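Local coordinates for protein bifunctional dTDP-4-dehydrorhamnose 3,5-epimerase/dTDP-4-dehydrorhamnose reductase (Arabidopsis thaliana, PDB 4QQR) that catalyses the 3,5-epimerisation of dTDP-4-keto-6-deoxyglucose and the NADPH-dependent reduction that follows, giving dTDP-beta-L-rhamnose, and also forms UDP-beta-L-rhamnose, at residues F13-Y18 with Q35-T40; H63-A68 with E209-N214; M197-E202 with K288-P293; D201-I206 with P277-I282. All coordinates share one frame; numbering follows the deposited sequence.

Contact 1 of 4, residues F13-Y18 with Q35-T40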
loop_
_atom_site.group_PDB
_atom_site.type_symbol
_atom_site.label_atom_id
_atom_site.label_comp_id
_atom_site.label_asym_id
_atom_site.label_seq_id
_atom_site.Cartn_x
_atom_site.Cartn_y
_atom_site.Cartn_z
ATOM N N PHE A 13 0.380 -28.054 18.128
ATOM C CA PHE A 13 -0.034 -27.105 17.095
ATOM C C PHE A 13 -1.525 -26.749 17.153
ATOM O O PHE A 13 -2.351 -27.571 17.549
ATOM C CB PHE A 13 0.320 -27.651 15.707
ATOM C CG PHE A 13 1.801 -27.752 15.461
ATOM C CD1 PHE A 13 2.607 -26.625 15.544
ATOM C CD2 PHE A 13 2.393 -28.980 15.141
ATOM C CE1 PHE A 13 3.984 -26.711 15.314
ATOM C CE2 PHE A 13 3.767 -29.078 14.915
ATOM C CZ PHE A 13 4.566 -27.940 15.000
ATOM N N ASN A 14 -1.857 -25.527 16.736
ATOM C CA ASN A 14 -3.222 -25.017 16.769
ATOM C C ASN A 14 -3.333 -23.885 15.779
ATOM O O ASN A 14 -2.819 -22.798 16.026
ATOM C CB ASN A 14 -3.558 -24.490 18.173
ATOM C CG ASN A 14 -5.009 -24.032 18.305
ATOM O OD1 ASN A 14 -5.813 -24.185 17.383
ATOM N ND2 ASN A 14 -5.350 -23.479 19.466
ATOM N N PHE A 15 -4.005 -24.114 14.658
ATOM C CA PHE A 15 -3.966 -23.123 13.582
ATOM C C PHE A 15 -5.192 -22.252 13.527
ATOM O O PHE A 15 -6.323 -22.748 13.570
ATOM C CB PHE A 15 -3.761 -23.772 12.215
ATOM C CG PHE A 15 -2.460 -24.517 12.076
ATOM C CD1 PHE A 15 -1.461 -24.394 13.024
ATOM C CD2 PHE A 15 -2.239 -25.334 10.985
ATOM C CE1 PHE A 15 -0.267 -25.075 12.889
ATOM C CE2 PHE A 15 -1.046 -26.016 10.842
ATOM C CZ PHE A 15 -0.058 -25.889 11.792
ATOM N N LEU A 16 -4.959 -20.944 13.437
ATOM C CA LEU A 16 -6.020 -20.005 13.123
ATOM C C LEU A 16 -5.963 -19.766 11.616
ATOM O O LEU A 16 -4.916 -19.422 11.075
ATOM C CB LEU A 16 -5.860 -18.699 13.908
ATOM C CG LEU A 16 -6.923 -17.611 13.682
ATOM C CD1 LEU A 16 -8.324 -18.114 14.027
ATOM C CD2 LEU A 16 -6.595 -16.335 14.476
ATOM N N ILE A 17 -7.080 -19.993 10.933
ATOM C CA ILE A 17 -7.121 -19.852 9.484
ATOM C C ILE A 17 -8.148 -18.803 9.072
ATOM O O ILE A 17 -9.258 -18.773 9.595
ATOM C CB ILE A 17 -7.429 -21.202 8.806
ATOM C CG1 ILE A 17 -6.359 -22.236 9.192
ATOM C CG2 ILE A 17 -7.509 -21.033 7.299
ATOM C CD1 ILE A 17 -6.690 -23.674 8.786
ATOM N N TYR A 18 -7.770 -17.928 8.148
ATOM C CA TYR A 18 -8.710 -16.946 7.616
ATOM C C TYR A 18 -9.084 -17.260 6.175
ATOM O O TYR A 18 -8.220 -17.567 5.359
ATOM C CB TYR A 18 -8.187 -15.508 7.790
ATOM C CG TYR A 18 -8.327 -15.043 9.222
ATOM C CD1 TYR A 18 -7.292 -15.226 10.136
ATOM C CD2 TYR A 18 -9.513 -14.479 9.678
ATOM C CE1 TYR A 18 -7.425 -14.828 11.458
ATOM C CE2 TYR A 18 -9.660 -14.086 10.999
ATOM C CZ TYR A 18 -8.610 -14.258 11.882
ATOM O OH TYR A 18 -8.743 -13.865 13.193
ATOM N N GLN A 35 -4.751 -34.477 9.045
ATOM C CA GLN A 35 -3.478 -34.643 9.766
ATOM C C GLN A 35 -3.637 -34.592 11.283
ATOM O O GLN A 35 -2.643 -34.637 12.011
ATOM C CB GLN A 35 -2.470 -33.557 9.379
ATOM C CG GLN A 35 -1.789 -33.712 8.042
ATOM C CD GLN A 35 -0.631 -32.720 7.899
ATOM O OE1 GLN A 35 0.160 -32.537 8.830
ATOM N NE2 GLN A 35 -0.544 -32.060 6.745
ATOM N N GLY A 36 -4.869 -34.456 11.762
ATOM C CA GLY A 36 -5.102 -34.359 13.191
ATOM C C GLY A 36 -4.601 -33.072 13.838
ATOM O O GLY A 36 -4.192 -33.077 15.001
ATOM N N ILE A 37 -4.635 -31.965 13.100
ATOM C CA ILE A 37 -4.253 -30.684 13.672
ATOM C C ILE A 37 -5.480 -29.860 14.072
ATOM O O ILE A 37 -6.396 -29.625 13.266
ATOM C CB ILE A 37 -3.399 -29.840 12.698
ATOM C CG1 ILE A 37 -2.188 -30.631 12.206
ATOM C CG2 ILE A 37 -2.976 -28.509 13.348
ATOM C CD1 ILE A 37 -1.303 -29.838 11.263
ATOM N N THR A 38 -5.484 -29.403 15.314
ATOM C CA THR A 38 -6.521 -28.500 15.767
ATOM C C THR A 38 -6.455 -27.180 14.989
ATOM O O THR A 38 -5.428 -26.496 14.987
ATOM C CB THR A 38 -6.372 -28.234 17.264
ATOM O OG1 THR A 38 -6.524 -29.474 17.970
ATOM C CG2 THR A 38 -7.397 -27.211 17.747
ATOM N N TYR A 39 -7.545 -26.832 14.316
ATOM C CA TYR A 39 -7.589 -25.579 13.578
ATOM C C TYR A 39 -8.918 -24.895 13.810
ATOM O O TYR A 39 -9.892 -25.543 14.156
ATOM C CB TYR A 39 -7.432 -25.840 12.089
ATOM C CG TYR A 39 -8.692 -26.392 11.469
ATOM C CD1 TYR A 39 -9.057 -27.721 11.661
ATOM C CD2 TYR A 39 -9.521 -25.585 10.695
ATOM C CE1 TYR A 39 -10.221 -28.233 11.100
ATOM C CE2 TYR A 39 -10.675 -26.083 10.130
ATOM C CZ TYR A 39 -11.021 -27.404 10.338
ATOM O OH TYR A 39 -12.166 -27.906 9.776
ATOM N N THR A 40 -8.970 -23.588 13.588
ATOM C CA THR A 40 -10.233 -22.863 13.695
ATOM C C THR A 40 -10.274 -21.783 12.624
ATOM O O THR A 40 -9.250 -21.191 12.306
ATOM C CB THR A 40 -10.411 -22.256 15.102
ATOM O OG1 THR A 40 -10.357 -23.301 16.082
ATOM C CG2 THR A 40 -11.737 -21.512 15.230
#
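Phe15 and Tyr39 are bridged as parallel neighbours, on strands 14-18 and 38-40 whose axes run 20° apart and come within 4.6 Å. Three backbone hydrogen bonds join them. Phe15 N gives to Thr38 O, Thr40 N gives to Phe15 O at 2.8 Å, and Ile17 N gives to Thr40 O. Phe15 thus both donates and accepts, reaching the residues before and after Tyr39.

The main side-chain contact is Ile37 against Phe15. The CG2 methyl sits over the centre of one ring face, a CH-pi contact 4.0 Å from the centroid and 9° off the ring normal. With CG2 anti to its backbone N, Ile37 lays this methyl over the ring, while CG1 carries CD1 to the rim at Phe15 CE2.

Helix 23-34 connects these strands in a beta-alpha-beta unit, the first of the Rossmann fold. Strand 38-41 is the outermost of the six-stranded parallel sheet on this side. On the face carrying Phe15 and Tyr39, Ile17 CD1 packs obliquely on Tyr39 CD2 at 3.9 Å. Cys32 of helix 23-34 touches all three of these side chains, and Tyr39 OH is hydrogen-bonded to Glu33 OE2 of the same helix. On the other face Asn14 OD1 lies 3.4 Å from the CG2 methyl of Thr38. The amide nitrogen of Asn14 makes a weak hydrogen bond to Val59 O.

Contact 2 of 4, residues H63-A68 with E209-N214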
loop_
_atom_site.group_PDB
_atom_site.type_symbol
_atom_site.label_atom_id
_atom_site.label_comp_id
_atom_site.label_asym_id
_atom_site.label_seq_id
_atom_site.Cartn_x
_atom_site.Cartn_y
_atom_site.Cartn_z
ATOM N N HIS A 63 -0.046 -20.782 15.348
ATOM C CA HIS A 63 0.291 -20.168 14.059
ATOM C C HIS A 63 -1.006 -19.668 13.414
ATOM O O HIS A 63 -2.096 -20.090 13.809
ATOM C CB HIS A 63 0.976 -21.161 13.096
ATOM C CG HIS A 63 2.160 -21.889 13.673
ATOM N ND1 HIS A 63 2.053 -22.806 14.702
ATOM C CD2 HIS A 63 3.470 -21.868 13.327
ATOM C CE1 HIS A 63 3.249 -23.290 14.983
ATOM N NE2 HIS A 63 4.127 -22.741 14.162
ATOM N N VAL A 64 -0.881 -18.785 12.418
ATOM C CA VAL A 64 -2.028 -18.143 11.757
ATOM C C VAL A 64 -1.880 -18.242 10.241
ATOM O O VAL A 64 -0.797 -18.084 9.715
ATOM C CB VAL A 64 -2.166 -16.630 12.158
ATOM C CG1 VAL A 64 -3.257 -15.921 11.332
ATOM C CG2 VAL A 64 -2.428 -16.465 13.643
ATOM N N PHE A 65 -2.976 -18.503 9.543
ATOM C CA PHE A 65 -2.950 -18.655 8.091
ATOM C C PHE A 65 -3.898 -17.664 7.445
ATOM O O PHE A 65 -5.080 -17.627 7.767
ATOM C CB PHE A 65 -3.349 -20.074 7.701
ATOM C CG PHE A 65 -2.312 -21.099 8.031
ATOM C CD1 PHE A 65 -2.122 -21.513 9.344
ATOM C CD2 PHE A 65 -1.530 -21.664 7.023
ATOM C CE1 PHE A 65 -1.154 -22.454 9.657
ATOM C CE2 PHE A 65 -0.555 -22.617 7.323
ATOM C CZ PHE A 65 -0.370 -23.016 8.641
ATOM N N ASN A 66 -3.374 -16.850 6.546
ATOM C CA ASN A 66 -4.200 -15.888 5.835
ATOM C C ASN A 66 -4.516 -16.341 4.401
ATOM O O ASN A 66 -3.720 -16.153 3.473
ATOM C CB ASN A 66 -3.528 -14.511 5.832
ATOM C CG ASN A 66 -4.214 -13.531 4.892
ATOM O OD1 ASN A 66 -5.431 -13.581 4.705
ATOM N ND2 ASN A 66 -3.432 -12.641 4.291
ATOM N N ALA A 67 -5.682 -16.938 4.216
ATOM C CA ALA A 67 -6.107 -17.319 2.880
ATOM C C ALA A 67 -7.267 -16.424 2.468
ATOM O O ALA A 67 -7.965 -16.712 1.508
ATOM C CB ALA A 67 -6.503 -18.771 2.849
ATOM N N ALA A 68 -7.438 -15.314 3.189
ATOM C CA ALA A 68 -8.587 -14.414 3.036
ATOM C C ALA A 68 -8.777 -13.880 1.623
ATOM O O ALA A 68 -9.692 -13.103 1.348
ATOM C CB ALA A 68 -8.512 -13.258 4.031
ATOM N N GLU A 209 3.887 -27.234 6.574
ATOM C CA GLU A 209 5.220 -27.572 7.091
ATOM C C GLU A 209 6.104 -26.344 7.287
ATOM O O GLU A 209 6.970 -26.332 8.169
ATOM C CB GLU A 209 5.938 -28.595 6.183
ATOM C CG GLU A 209 5.197 -29.922 6.057
ATOM C CD GLU A 209 5.032 -30.635 7.402
ATOM O OE1 GLU A 209 5.999 -30.573 8.215
ATOM O OE2 GLU A 209 3.943 -31.238 7.640
ATOM N N MET A 210 5.884 -25.323 6.453
ATOM C CA MET A 210 6.651 -24.073 6.525
ATOM C C MET A 210 6.325 -23.360 7.813
ATOM O O MET A 210 7.221 -22.869 8.495
ATOM C CB MET A 210 6.355 -23.180 5.324
ATOM C CG MET A 210 6.793 -23.803 3.999
ATOM S SD MET A 210 6.592 -22.712 2.579
ATOM C CE MET A 210 8.002 -21.632 2.777
ATOM N N ALA A 211 5.031 -23.331 8.137
ATOM C CA ALA A 211 4.539 -22.870 9.432
ATOM C C ALA A 211 5.208 -23.639 10.574
ATOM O O ALA A 211 5.771 -23.033 11.488
ATOM C CB ALA A 211 3.031 -23.011 9.511
ATOM N N LYS A 212 5.151 -24.967 10.522
ATOM C CA LYS A 212 5.784 -25.780 11.552
ATOM C C LYS A 212 7.268 -25.431 11.739
ATOM O O LYS A 212 7.777 -25.488 12.852
ATOM C CB LYS A 212 5.600 -27.268 11.257
ATOM C CG LYS A 212 4.176 -27.813 11.515
ATOM C CD LYS A 212 4.039 -29.247 10.994
ATOM C CE LYS A 212 2.804 -29.937 11.553
ATOM N NZ LYS A 212 2.374 -31.150 10.751
ATOM N N ARG A 213 7.945 -25.036 10.660
ATOM C CA ARG A 213 9.365 -24.715 10.717
ATOM C C ARG A 213 9.610 -23.249 10.985
ATOM O O ARG A 213 10.742 -22.783 10.904
ATOM C CB ARG A 213 10.041 -25.076 9.409
ATOM C CG ARG A 213 9.970 -26.531 9.085
ATOM C CD ARG A 213 10.759 -26.844 7.823
ATOM N NE ARG A 213 10.427 -28.166 7.314
ATOM C CZ ARG A 213 10.937 -28.701 6.211
ATOM N NH1 ARG A 213 11.820 -28.026 5.479
ATOM N NH2 ARG A 213 10.552 -29.917 5.843
ATOM N N ASN A 214 8.540 -22.525 11.278
ATOM C CA ASN A 214 8.603 -21.077 11.474
ATOM C C ASN A 214 9.333 -20.282 10.360
ATOM O O ASN A 214 10.127 -19.377 10.640
ATOM C CB ASN A 214 9.189 -20.778 12.852
ATOM C CG ASN A 214 8.471 -21.530 13.961
ATOM O OD1 ASN A 214 7.242 -21.493 14.058
ATOM N ND2 ASN A 214 9.236 -22.230 14.791
#
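His63 and Phe65 both hold CG anti to the carbonyl carbon (chi1 -52° and -71°), and their rings reach Ala211 from one face of strand 63-66. This is sheet-on-helix packing in the Rossmann fold. The strand lies inside the parallel sheet, and Ala211 belongs to the last turn of helix 200-212. The alpha carbons of His63 and Ala211 are 6.8 Å apart.

The Ala211 methyl meets both rings. Its CB lies obliquely to the Phe65 ring, 3.5 Å from CZ, and is 4.0 Å from CD2 of His63. Phe15 of the neighbouring strand 14-18 and Phe13 just before it also meet the His63 ring, and Phe15 meets Phe65. The methyl therefore joins an aromatic cluster. Phe65 also touches Tyr111, a probable NADPH-binding residue by similarity, so the cluster extends toward the cofactor site.

The helix ends beside His63 in a Schellman motif. Asn214, with positive phi, is its C-prime residue. Asn214 N bonds back to Ala211 O, and Leu215 N bonds to Met210 O. Lys212 NZ makes a weak salt bridge with Glu209 OE2 and a weak hydrogen bond to Gln35 OE1. Ala211 O also comes up obliquely to the imidazole, 3.2 Å from NE2 of His63, but the angle is too poor for a hydrogen bond.

Contact 3 of 4, residues M197-E202 with K288-P293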
loop_
_atom_site.group_PDB
_atom_site.type_symbol
_atom_site.label_atom_id
_atom_site.label_comp_id
_atom_site.label_asym_id
_atom_site.label_seq_id
_atom_site.Cartn_x
_atom_site.Cartn_y
_atom_site.Cartn_z
ATOM N N MET A 197 3.395 -22.556 -12.262
ATOM C CA MET A 197 2.065 -22.864 -11.740
ATOM C C MET A 197 2.187 -23.589 -10.417
ATOM O O MET A 197 3.236 -24.167 -10.106
ATOM C CB MET A 197 1.255 -23.728 -12.726
ATOM C CG MET A 197 1.232 -23.237 -14.183
ATOM S SD MET A 197 -0.225 -23.813 -15.082
ATOM C CE MET A 197 -0.021 -22.949 -16.646
ATOM N N THR A 198 1.104 -23.565 -9.650
ATOM C CA THR A 198 1.092 -24.119 -8.301
ATOM C C THR A 198 0.181 -25.349 -8.228
ATOM O O THR A 198 -1.015 -25.252 -8.498
ATOM C CB THR A 198 0.590 -23.045 -7.283
ATOM O OG1 THR A 198 1.417 -21.879 -7.365
ATOM C CG2 THR A 198 0.608 -23.569 -5.864
ATOM N N ILE A 199 0.726 -26.503 -7.852
ATOM C CA ILE A 199 -0.125 -27.673 -7.628
ATOM C C ILE A 199 -0.567 -27.722 -6.172
ATOM O O ILE A 199 0.171 -28.204 -5.314
ATOM C CB ILE A 199 0.585 -28.986 -7.952
ATOM C CG1 ILE A 199 1.174 -28.958 -9.357
ATOM C CG2 ILE A 199 -0.392 -30.134 -7.802
ATOM C CD1 ILE A 199 0.143 -28.707 -10.407
ATOM N N LEU A 200 -1.763 -27.207 -5.891
ATOM C CA LEU A 200 -2.239 -27.085 -4.503
ATOM C C LEU A 200 -2.172 -28.388 -3.702
ATOM O O LEU A 200 -1.871 -28.369 -2.519
ATOM C CB LEU A 200 -3.665 -26.536 -4.452
ATOM C CG LEU A 200 -3.887 -25.135 -5.011
ATOM C CD1 LEU A 200 -5.364 -24.766 -4.934
ATOM C CD2 LEU A 200 -3.005 -24.109 -4.283
ATOM N N ASP A 201 -2.459 -29.512 -4.351
ATOM C CA ASP A 201 -2.460 -30.812 -3.687
ATOM C C ASP A 201 -1.092 -31.172 -3.123
ATOM O O ASP A 201 -1.005 -31.774 -2.056
ATOM C CB ASP A 201 -2.917 -31.906 -4.658
ATOM C CG ASP A 201 -4.380 -31.798 -5.006
ATOM O OD1 ASP A 201 -5.153 -32.668 -4.556
ATOM O OD2 ASP A 201 -4.759 -30.838 -5.717
ATOM N N GLU A 202 -0.029 -30.823 -3.849
ATOM C CA GLU A 202 1.334 -31.012 -3.348
ATOM C C GLU A 202 1.809 -29.853 -2.455
ATOM O O GLU A 202 2.394 -30.081 -1.396
ATOM C CB GLU A 202 2.317 -31.208 -4.497
ATOM C CG GLU A 202 3.750 -31.364 -4.025
ATOM C CD GLU A 202 4.732 -31.469 -5.181
ATOM O OE1 GLU A 202 4.333 -31.131 -6.319
ATOM O OE2 GLU A 202 5.892 -31.892 -4.962
ATOM N N LYS A 288 1.273 -36.964 -11.269
ATOM C CA LYS A 288 1.130 -37.737 -10.050
ATOM C C LYS A 288 -0.042 -37.289 -9.180
ATOM O O LYS A 288 -0.717 -38.119 -8.564
ATOM C CB LYS A 288 2.432 -37.691 -9.250
ATOM C CG LYS A 288 2.269 -38.114 -7.808
ATOM C CD LYS A 288 3.552 -37.959 -7.020
ATOM C CE LYS A 288 3.416 -38.626 -5.654
ATOM N NZ LYS A 288 2.949 -40.051 -5.796
ATOM N N PHE A 289 -0.296 -35.986 -9.133
ATOM C CA PHE A 289 -1.289 -35.465 -8.197
ATOM C C PHE A 289 -2.615 -35.170 -8.846
ATOM O O PHE A 289 -3.653 -35.173 -8.173
ATOM C CB PHE A 289 -0.790 -34.193 -7.511
ATOM C CG PHE A 289 0.323 -34.424 -6.542
ATOM C CD1 PHE A 289 0.046 -34.814 -5.238
ATOM C CD2 PHE A 289 1.642 -34.255 -6.931
ATOM C CE1 PHE A 289 1.069 -35.027 -4.344
ATOM C CE2 PHE A 289 2.670 -34.464 -6.042
ATOM C CZ PHE A 289 2.393 -34.848 -4.749
ATOM N N VAL A 290 -2.585 -34.893 -10.145
ATOM C CA VAL A 290 -3.788 -34.404 -10.807
ATOM C C VAL A 290 -4.370 -35.406 -11.796
ATOM O O VAL A 290 -5.512 -35.831 -11.642
ATOM C CB VAL A 290 -3.564 -33.023 -11.464
ATOM C CG1 VAL A 290 -4.829 -32.553 -12.152
ATOM C CG2 VAL A 290 -3.121 -32.014 -10.408
ATOM N N PHE A 291 -3.575 -35.803 -12.785
ATOM C CA PHE A 291 -4.075 -36.614 -13.896
ATOM C C PHE A 291 -4.199 -38.134 -13.645
ATOM O O PHE A 291 -5.228 -38.727 -13.973
ATOM C CB PHE A 291 -3.259 -36.329 -15.154
ATOM C CG PHE A 291 -3.432 -34.927 -15.681
ATOM C CD1 PHE A 291 -4.657 -34.510 -16.183
ATOM C CD2 PHE A 291 -2.371 -34.029 -15.686
ATOM C CE1 PHE A 291 -4.818 -33.221 -16.675
ATOM C CE2 PHE A 291 -2.534 -32.739 -16.182
ATOM C CZ PHE A 291 -3.761 -32.337 -16.670
ATOM N N GLU A 292 -3.168 -38.763 -13.082
ATOM C CA GLU A 292 -3.231 -40.202 -12.783
ATOM C C GLU A 292 -4.351 -40.639 -11.817
ATOM O O GLU A 292 -4.985 -41.669 -12.048
ATOM C CB GLU A 292 -1.880 -40.755 -12.317
ATOM C CG GLU A 292 -0.953 -41.129 -13.450
ATOM C CD GLU A 292 0.387 -41.644 -12.952
ATOM O OE1 GLU A 292 0.571 -41.671 -11.714
ATOM O OE2 GLU A 292 1.255 -42.012 -13.786
ATOM N N PRO A 293 -4.602 -39.873 -10.734
ATOM C CA PRO A 293 -5.732 -40.302 -9.895
ATOM C C PRO A 293 -7.070 -39.763 -10.416
ATOM O O PRO A 293 -8.032 -39.624 -9.663
ATOM C CB PRO A 293 -5.404 -39.698 -8.526
ATOM C CG PRO A 293 -4.628 -38.454 -8.851
ATOM C CD PRO A 293 -3.861 -38.749 -10.130
#
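This is a mostly apolar helix-to-helix contact, between the start of helix 200-212 and the last turn of helix 282-291, a wider pi-type turn. Phe289 carries most of it. Its ring lies against Glu202, whose CB sits over one face in a CH-pi contact, 3.7 Å from the centroid and 17° off the ring normal. Glu202 keeps CG anti to its backbone N (chi1 178°) and is extended beyond. Its chain therefore runs across the ring, with CG 3.8 Å from CZ of Phe289. OE1 of Glu202 comes within 3.7 Å of CE2 of Phe289. The opposite face of the ring has Lys288 CG above it.

Next to this pair, Ile199 at the N-cap position sends its CG2 branch to Phe289 CB, at 4.1 Å, and to Val290 CG2. Asp201 CB meets the ring obliquely at CD1, while its carboxylate turns to Ser172 N.

The buried Glu202 carboxylate is bound at both oxygens: OE1 by Ser285 OG and, weakly, Asn223 ND2; OE2 by Met280 N. These bonds fix the rotation of the carboxylate, 21° from the plane of the ring. They would also be expected to offset the cost of burying its charge.

Contact 4 of 4, residues D201-I206 with P277-I282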
loop_
_atom_site.group_PDB
_atom_site.type_symbol
_atom_site.label_atom_id
_atom_site.label_comp_id
_atom_site.label_asym_id
_atom_site.label_seq_id
_atom_site.Cartn_x
_atom_site.Cartn_y
_atom_site.Cartn_z
ATOM N N ASP A 201 -2.459 -29.512 -4.351
ATOM C CA ASP A 201 -2.460 -30.812 -3.687
ATOM C C ASP A 201 -1.092 -31.172 -3.123
ATOM O O ASP A 201 -1.005 -31.774 -2.056
ATOM C CB ASP A 201 -2.917 -31.906 -4.658
ATOM C CG ASP A 201 -4.380 -31.798 -5.006
ATOM O OD1 ASP A 201 -5.153 -32.668 -4.556
ATOM O OD2 ASP A 201 -4.759 -30.838 -5.717
ATOM N N GLU A 202 -0.029 -30.823 -3.849
ATOM C CA GLU A 202 1.334 -31.012 -3.348
ATOM C C GLU A 202 1.809 -29.853 -2.455
ATOM O O GLU A 202 2.394 -30.081 -1.396
ATOM C CB GLU A 202 2.317 -31.208 -4.497
ATOM C CG GLU A 202 3.750 -31.364 -4.025
ATOM C CD GLU A 202 4.732 -31.469 -5.181
ATOM O OE1 GLU A 202 4.333 -31.131 -6.319
ATOM O OE2 GLU A 202 5.892 -31.892 -4.962
ATOM N N LEU A 203 1.535 -28.623 -2.892
ATOM C CA LEU A 203 2.117 -27.434 -2.279
ATOM C C LEU A 203 1.433 -26.992 -0.976
ATOM O O LEU A 203 2.096 -26.506 -0.047
ATOM C CB LEU A 203 2.154 -26.275 -3.278
ATOM C CG LEU A 203 3.484 -25.993 -3.987
ATOM C CD1 LEU A 203 4.620 -26.003 -2.974
ATOM C CD2 LEU A 203 3.732 -26.999 -5.072
ATOM N N LEU A 204 0.118 -27.171 -0.895
ATOM C CA LEU A 204 -0.593 -26.832 0.336
ATOM C C LEU A 204 -0.127 -27.614 1.565
ATOM O O LEU A 204 0.042 -27.039 2.632
ATOM C CB LEU A 204 -2.113 -26.902 0.168
ATOM C CG LEU A 204 -2.690 -25.693 -0.566
ATOM C CD1 LEU A 204 -4.207 -25.616 -0.446
ATOM C CD2 LEU A 204 -2.044 -24.426 -0.036
ATOM N N PRO A 205 0.090 -28.924 1.422
ATOM C CA PRO A 205 0.710 -29.603 2.569
ATOM C C PRO A 205 2.050 -28.989 3.006
ATOM O O PRO A 205 2.259 -28.782 4.201
ATOM C CB PRO A 205 0.890 -31.034 2.055
ATOM C CG PRO A 205 -0.258 -31.196 1.121
ATOM C CD PRO A 205 -0.407 -29.884 0.421
ATOM N N ILE A 206 2.923 -28.695 2.043
ATOM C CA ILE A 206 4.219 -28.061 2.296
ATOM C C ILE A 206 4.082 -26.749 3.063
ATOM O O ILE A 206 4.880 -26.441 3.939
ATOM C CB ILE A 206 4.975 -27.820 0.956
ATOM C CG1 ILE A 206 5.579 -29.144 0.445
ATOM C CG2 ILE A 206 6.033 -26.704 1.094
ATOM C CD1 ILE A 206 5.960 -29.147 -1.020
ATOM N N PRO A 277 13.487 -30.612 -0.761
ATOM C CA PRO A 277 14.098 -31.421 -1.841
ATOM C C PRO A 277 13.103 -32.341 -2.575
ATOM O O PRO A 277 13.233 -32.629 -3.760
ATOM C CB PRO A 277 15.138 -32.270 -1.096
ATOM C CG PRO A 277 15.463 -31.470 0.150
ATOM C CD PRO A 277 14.176 -30.800 0.534
ATOM N N GLU A 278 12.111 -32.798 -1.838
ATOM C CA GLU A 278 11.057 -33.648 -2.359
ATOM C C GLU A 278 10.098 -32.912 -3.317
ATOM O O GLU A 278 9.220 -33.535 -3.922
ATOM C CB GLU A 278 10.285 -34.173 -1.159
ATOM C CG GLU A 278 10.730 -33.393 0.100
ATOM C CD GLU A 278 9.675 -33.338 1.181
ATOM O OE1 GLU A 278 9.827 -32.497 2.090
ATOM O OE2 GLU A 278 8.711 -34.140 1.123
ATOM N N LEU A 279 10.245 -31.593 -3.445
ATOM C CA LEU A 279 9.350 -30.816 -4.313
ATOM C C LEU A 279 9.500 -31.222 -5.780
ATOM O O LEU A 279 10.599 -31.176 -6.328
ATOM C CB LEU A 279 9.590 -29.322 -4.157
ATOM C CG LEU A 279 8.745 -28.344 -4.978
ATOM C CD1 LEU A 279 7.287 -28.484 -4.646
ATOM C CD2 LEU A 279 9.189 -26.932 -4.703
ATOM N N MET A 280 8.389 -31.607 -6.406
ATOM C CA MET A 280 8.407 -32.071 -7.789
ATOM C C MET A 280 8.126 -30.957 -8.795
ATOM O O MET A 280 7.509 -29.939 -8.459
ATOM C CB MET A 280 7.372 -33.164 -7.975
ATOM C CG MET A 280 7.365 -34.190 -6.870
ATOM S SD MET A 280 6.010 -35.341 -7.140
ATOM C CE MET A 280 6.329 -35.825 -8.838
ATOM N N SER A 281 8.568 -31.157 -10.035
ATOM C CA SER A 281 8.281 -30.191 -11.088
ATOM C C SER A 281 6.846 -30.324 -11.581
ATOM O O SER A 281 6.191 -31.338 -11.325
ATOM C CB SER A 281 9.257 -30.340 -12.247
ATOM O OG SER A 281 10.532 -29.880 -11.859
ATOM N N ILE A 282 6.368 -29.300 -12.290
ATOM C CA ILE A 282 4.956 -29.245 -12.656
ATOM C C ILE A 282 4.529 -30.502 -13.353
ATOM O O ILE A 282 3.608 -31.182 -12.892
ATOM C CB ILE A 282 4.587 -28.078 -13.567
ATOM C CG1 ILE A 282 5.791 -27.169 -13.800
ATOM C CG2 ILE A 282 3.347 -27.346 -13.006
ATOM C CD1 ILE A 282 6.672 -27.590 -14.954
#
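Leu279 extends its CD1 methyl across the side chains of Leu203 and Ile206, one turn apart on helix 200-212. CD1 is 3.9 Å from CD2 of Leu203 and equally close to CD1 of Ile206. Both pairs of side chains cross at about a right angle. With its CG opposite the backbone N (chi1 -180°), Leu279 swings CD1 in toward the helix. The same methyl also lies 3.7 Å from OE2 of Glu202, so it touches both the apolar row and the acid beside it.

The polar link is a single bond from backbone to side chain. Met280 N gives to Glu202 OE2 at 2.9 Å, with an N-H...O angle of 169°. The donor arrives on the syn side of the carboxylate, 16° out of its plane. The other oxygen, OE1, is held by Ser285 OG of helix 282-291.

Residues 277-282 form the connection between helices 270-275 and 282-291 in the RmlD-type substrate-binding domain, and the Met280 bond fixes it to helix 200-212. Ser281 stands at the N-cap position of helix 282-291, just after the anchored residue. Leu272 of helix 270-275 touches both Leu203 and Leu279, so the leucine contact extends to the helix before the connection. Asn223 ND2 gives a hydrogen bond to Met280 O.

Met280 passes the acid with its CG, 3.3 Å from Glu202 OE2, and then bends at chi3, its end leading away toward Lys288 and Phe289.

Contacts 1 and 2 meet in the parallel sheet, where strands 14-18 and 63-66 are neighbours and Phe15 packs on Phe65. Contact 1 lies near an outer edge of the sheet, partly buried, and rests on backbone bonds. Contact 2 is buried and rests on ring-to-methyl packing. Helix 200-212 connects contact 2 with contacts 3 and 4: its last turn serves contact 2, and its first turns serve the other two. Contacts 3 and 4 are also buried and share Glu202. In contact 3 its aliphatic part covers a ring, while in contact 4 its carboxylate accepts a backbone N-H. Met280 touches Lys288 and Phe289, which joins these two directly.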